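Local coordinates for Alr3699 protein (Nostoc sp., PDB 4XSO) that is a protein of the GT-B glycosyltransferase superfamily, built from two Rossmann-like domains, at residues 196-200 and 201-205; 249-252 and 253-257. One frame throughout, in Å; residues are numbered along the deposited sequence.

Interaction 1 (196-200 and 201-205)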
loop_
_atom_site.group_PDB
_atom_site.type_symbol
_atom_site.label_atom_id
_atom_site.label_comp_id
_atom_site.label_asym_id
_atom_site.label_seq_id
_atom_site.Cartn_x
_atom_site.Cartn_y
_atom_site.Cartn_z
ATOM N N LYS A 196 38.213 19.678 36.533
ATOM C CA LYS A 196 39.189 18.821 35.885
ATOM C C LYS A 196 39.102 18.809 34.386
ATOM O O LYS A 196 40.124 18.771 33.645
ATOM C CB LYS A 196 39.076 17.376 36.420
ATOM C CG LYS A 196 39.755 17.219 37.790
ATOM C CD LYS A 196 41.105 17.990 37.876
ATOM C CE LYS A 196 42.098 17.460 38.910
ATOM N NZ LYS A 196 42.944 16.340 38.382
ATOM N N LEU A 197 37.877 18.715 33.925
ATOM C CA LEU A 197 37.646 18.673 32.509
ATOM C C LEU A 197 38.114 19.978 31.825
ATOM O O LEU A 197 38.758 19.902 30.762
ATOM C CB LEU A 197 36.157 18.347 32.218
ATOM C CG LEU A 197 35.759 18.230 30.747
ATOM C CD1 LEU A 197 36.554 17.171 30.000
ATOM C CD2 LEU A 197 34.283 17.895 30.647
ATOM N N ARG A 198 37.761 21.139 32.397
ATOM C CA ARG A 198 38.262 22.399 31.848
ATOM C C ARG A 198 39.851 22.413 31.815
ATOM O O ARG A 198 40.459 22.880 30.876
ATOM C CB ARG A 198 37.685 23.565 32.626
ATOM C CG ARG A 198 36.209 23.786 32.366
ATOM C CD ARG A 198 35.603 24.724 33.386
ATOM N NE ARG A 198 36.235 26.033 33.390
ATOM C CZ ARG A 198 35.930 27.050 32.604
ATOM N NH1 ARG A 198 34.961 26.956 31.701
ATOM N NH2 ARG A 198 36.574 28.186 32.752
ATOM N N GLN A 199 40.468 21.850 32.841
ATOM C CA GLN A 199 41.921 21.755 32.933
ATOM C C GLN A 199 42.483 20.930 31.817
ATOM O O GLN A 199 43.360 21.407 31.136
ATOM C CB GLN A 199 42.393 21.188 34.288
ATOM C CG GLN A 199 42.462 22.256 35.350
ATOM C CD GLN A 199 42.813 21.748 36.759
ATOM O OE1 GLN A 199 42.658 20.562 37.090
ATOM N NE2 GLN A 199 43.263 22.666 37.608
ATOM N N GLN A 200 41.967 19.715 31.612
ATOM C CA GLN A 200 42.444 18.842 30.577
ATOM C C GLN A 200 42.193 19.401 29.188
ATOM O O GLN A 200 42.911 19.097 28.242
ATOM C CB GLN A 200 41.790 17.490 30.720
ATOM C CG GLN A 200 42.246 16.790 31.998
ATOM C CD GLN A 200 41.873 15.315 32.045
ATOM O OE1 GLN A 200 41.248 14.792 31.139
ATOM N NE2 GLN A 200 42.273 14.640 33.106
ATOM N N LEU A 201 41.137 20.178 29.046
ATOM C CA LEU A 201 40.811 20.763 27.778
ATOM C C LEU A 201 41.606 22.001 27.575
ATOM O O LEU A 201 41.599 22.524 26.492
ATOM C CB LEU A 201 39.329 21.091 27.699
ATOM C CG LEU A 201 38.451 19.887 27.523
ATOM C CD1 LEU A 201 37.010 20.312 27.408
ATOM C CD2 LEU A 201 38.896 19.090 26.299
ATOM N N GLY A 202 42.235 22.520 28.623
ATOM C CA GLY A 202 43.059 23.687 28.448
ATOM C C GLY A 202 42.246 24.952 28.375
ATOM O O GLY A 202 42.732 25.958 27.885
ATOM N N VAL A 203 41.053 24.963 28.972
ATOM C CA VAL A 203 40.235 26.162 28.901
ATOM C C VAL A 203 39.884 26.742 30.221
ATOM O O VAL A 203 38.870 27.422 30.330
ATOM C CB VAL A 203 38.912 25.863 28.192
ATOM C CG1 VAL A 203 39.180 25.482 26.758
ATOM C CG2 VAL A 203 38.165 24.712 28.911
ATOM N N ALA A 204 40.673 26.470 31.237
ATOM C CA ALA A 204 40.260 26.789 32.626
ATOM C C ALA A 204 40.153 28.285 32.890
ATOM O O ALA A 204 39.243 28.743 33.582
ATOM C CB ALA A 204 41.175 26.126 33.639
ATOM N N ASN A 205 41.016 29.065 32.266
ATOM C CA ASN A 205 40.930 30.514 32.425
ATOM C C ASN A 205 40.170 31.203 31.336
ATOM O O ASN A 205 40.228 32.408 31.237
ATOM C CB ASN A 205 42.339 31.119 32.535
ATOM C CG ASN A 205 43.087 30.579 33.731
ATOM O OD1 ASN A 205 42.674 30.790 34.858
ATOM N ND2 ASN A 205 44.159 29.846 33.490
#
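Gly202 is the first residue to leave helical phi/psi and turns the chain back on the helix: with a positive phi of 79°, it gives its N-H to Gln199 O at 3.0 Å, while the next amide, Val203 N, reaches back to Arg198 O at 2.9 Å in a fairly straight bond (160° at the hydrogen). Just before it, Leu201 N still pairs with Leu197 O in the ordinary helical way. Arg198 O also takes a weak, strongly bent bond from Gly202 N, so this carbonyl in the last turn is met by two successive amides.

Arg198 is the side chain that follows the chain out of the helix. CG lies anti to its carbonyl carbon, and a bend at chi3 (60°) carries the guanidinium over to the departing chain. There NH2 bonds to Ala204 O at 2.9 Å; the carbonyl oxygen sits somewhat out of the guanidinium plane, and the nitrogen stands above the carbonyl plane. Val203 O lies over one guanidinium face, offset toward the rim, without bonding to it. NH2 also bonds Asn206 O, and NH1 carries a salt bridge to Asp284 and a bond to Ala282 O, so several acceptors fix the group's rotation. Against its CB and CG, Val203 crosses the arginine at about a right angle, CG2 at 3.9 Å from Arg198 CB, and both side chains touch Val208.

On another side of the turn, Leu197 and Leu201 run side by side, their CD1 atoms 4.1 Å apart, and both pack on Leu279 of helix 276-282. The whole is a Schellman motif, a glycine-terminated helix C-cap, here leading from helix 191-201 into strand 207-212 of the C-terminal Rossmann-like domain.

Interaction 2 (249-252 and 253-257)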
loop_
_atom_site.group_PDB
_atom_site.type_symbol
_atom_site.label_atom_id
_atom_site.label_comp_id
_atom_site.label_asym_id
_atom_site.label_seq_id
_atom_site.Cartn_x
_atom_site.Cartn_y
_atom_site.Cartn_z
ATOM N N ASP A 249 32.836 19.858 2.266
ATOM C CA ASP A 249 33.146 21.286 1.936
ATOM C C ASP A 249 32.936 22.275 3.088
ATOM O O ASP A 249 33.585 23.351 3.144
ATOM C CB ASP A 249 32.238 21.817 0.796
ATOM C CG ASP A 249 32.407 21.073 -0.506
ATOM O OD1 ASP A 249 33.081 20.035 -0.516
ATOM O OD2 ASP A 249 31.840 21.537 -1.522
ATOM N N TYR A 250 31.973 21.960 3.974
ATOM C CA TYR A 250 31.677 22.852 5.121
ATOM C C TYR A 250 32.775 22.835 6.158
ATOM O O TYR A 250 33.159 23.852 6.690
ATOM C CB TYR A 250 30.374 22.452 5.814
ATOM C CG TYR A 250 29.904 23.428 6.877
ATOM C CD1 TYR A 250 29.571 24.731 6.533
ATOM C CD2 TYR A 250 29.765 23.034 8.209
ATOM C CE1 TYR A 250 29.104 25.630 7.488
ATOM C CE2 TYR A 250 29.328 23.943 9.195
ATOM C CZ TYR A 250 29.013 25.245 8.843
ATOM O OH TYR A 250 28.548 26.185 9.765
ATOM N N VAL A 251 33.245 21.659 6.502
ATOM C CA VAL A 251 34.340 21.565 7.453
ATOM C C VAL A 251 35.595 22.307 6.993
ATOM O O VAL A 251 36.162 23.091 7.755
ATOM C CB VAL A 251 34.649 20.106 7.738
ATOM C CG1 VAL A 251 35.978 19.996 8.462
ATOM C CG2 VAL A 251 33.497 19.530 8.547
ATOM N N LYS A 252 35.994 22.096 5.739
ATOM C CA LYS A 252 37.005 22.954 5.055
ATOM C C LYS A 252 36.707 24.462 5.186
ATOM O O LYS A 252 37.577 25.243 5.537
ATOM C CB LYS A 252 37.075 22.599 3.556
ATOM C CG LYS A 252 38.212 23.272 2.778
ATOM C CD LYS A 252 37.987 23.236 1.267
ATOM C CE LYS A 252 36.985 24.323 0.857
ATOM N NZ LYS A 252 36.070 23.861 -0.219
ATOM N N GLU A 253 35.473 24.856 4.929
ATOM C CA GLU A 253 35.060 26.257 5.041
ATOM C C GLU A 253 35.201 26.766 6.494
ATOM O O GLU A 253 35.684 27.890 6.739
ATOM C CB GLU A 253 33.661 26.411 4.468
ATOM C CG GLU A 253 33.155 27.850 4.346
ATOM C CD GLU A 253 31.944 28.148 5.258
ATOM O OE1 GLU A 253 32.124 28.824 6.321
ATOM O OE2 GLU A 253 30.817 27.682 4.911
ATOM N N LEU A 254 34.877 25.934 7.483
ATOM C CA LEU A 254 34.992 26.395 8.880
ATOM C C LEU A 254 36.422 26.638 9.205
ATOM O O LEU A 254 36.756 27.654 9.808
ATOM C CB LEU A 254 34.465 25.369 9.931
ATOM C CG LEU A 254 32.995 25.069 9.829
ATOM C CD1 LEU A 254 32.594 24.104 10.931
ATOM C CD2 LEU A 254 32.216 26.386 9.874
ATOM N N HIS A 255 37.265 25.664 8.891
ATOM C CA HIS A 255 38.702 25.795 9.177
ATOM C C HIS A 255 39.314 27.052 8.560
ATOM O O HIS A 255 40.138 27.748 9.191
ATOM C CB HIS A 255 39.445 24.535 8.713
ATOM C CG HIS A 255 39.289 23.346 9.637
ATOM N ND1 HIS A 255 39.698 23.369 10.946
ATOM C CD2 HIS A 255 38.947 22.062 9.386
ATOM C CE1 HIS A 255 39.536 22.180 11.502
ATOM N NE2 HIS A 255 39.079 21.364 10.574
ATOM N N GLN A 256 38.852 27.393 7.360
ATOM C CA GLN A 256 39.453 28.512 6.619
ATOM C C GLN A 256 38.983 29.774 7.240
ATOM O O GLN A 256 39.772 30.705 7.492
ATOM C CB GLN A 256 39.010 28.498 5.156
ATOM C CG GLN A 256 39.482 27.242 4.417
ATOM C CD GLN A 256 39.512 27.420 2.902
ATOM O OE1 GLN A 256 38.546 27.085 2.196
ATOM N NE2 GLN A 256 40.619 27.979 2.400
ATOM N N GLN A 257 37.675 29.788 7.542
ATOM C CA GLN A 257 37.046 30.929 8.200
ATOM C C GLN A 257 37.820 31.243 9.496
ATOM O O GLN A 257 38.204 32.404 9.766
ATOM C CB GLN A 257 35.536 30.638 8.519
ATOM C CG GLN A 257 34.825 31.750 9.295
ATOM C CD GLN A 257 33.421 31.409 9.788
ATOM O OE1 GLN A 257 33.013 30.270 9.764
ATOM N NE2 GLN A 257 32.698 32.410 10.267
#
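With the Tyr250 CG anti to its backbone N (chi1 -172°) and the Leu254 CG anti to its carbonyl carbon (chi1 -64°), the branches of the leucine are placed over one face of the ring four residues back. CD2 makes a CH-pi contact, 4.0 Å from the Tyr250 ring centroid and 28° off the ring normal, and comes within 3.6 Å of Tyr250 CZ. CD1 takes the CE2 side, 3.7 Å from that atom. The hydroxyl at the far end bonds to His222 ND1, fixing the ring against helix 221-228, where Leu254 touches Gln221 and His222 as well.

The carboxylate of Glu253 comes up to the same ring, its plane almost perpendicular to it, with OE2 3.6 Å from Tyr250 CD1. Val251 and His255 lie alongside each other, CG1 of the valine 3.7 Å from CD2 of the imidazole, whose ring also meets Phe269. Lys252 and Gln256 make a similar pair at the exposed side; the contact there is between Lys252 CE and Gln256 OE1 at 3.4 Å. Along these pairs the backbone is regular, and the bond from His255 N to Val251 O is nearly linear. This is i to i+4 packing along an amphipathic helix, the connecting helix of the beta-alpha-beta unit between strands 235-240 and 267-271.

How the interactions relate
Interaction 1 comes first along the chain, at the end of helix 191-201, and interaction 2 follows on helix 248-260; their centres lie 26 Å apart and their nearest atoms about 15 Å, so they do not touch. Both belong to the same domain, the one with the six-stranded parallel sheet. The loop of interaction 1 feeds strand 207-212, whose neighbour in the sheet is 235-240, and from that strand the chain passes into helix 248-260 and on to edge strand 267-271. Their packing partners differ: helix 276-282 for 196-205 and helix 221-228 for 249-257. They are local features of two different helices of one Rossmann-like domain.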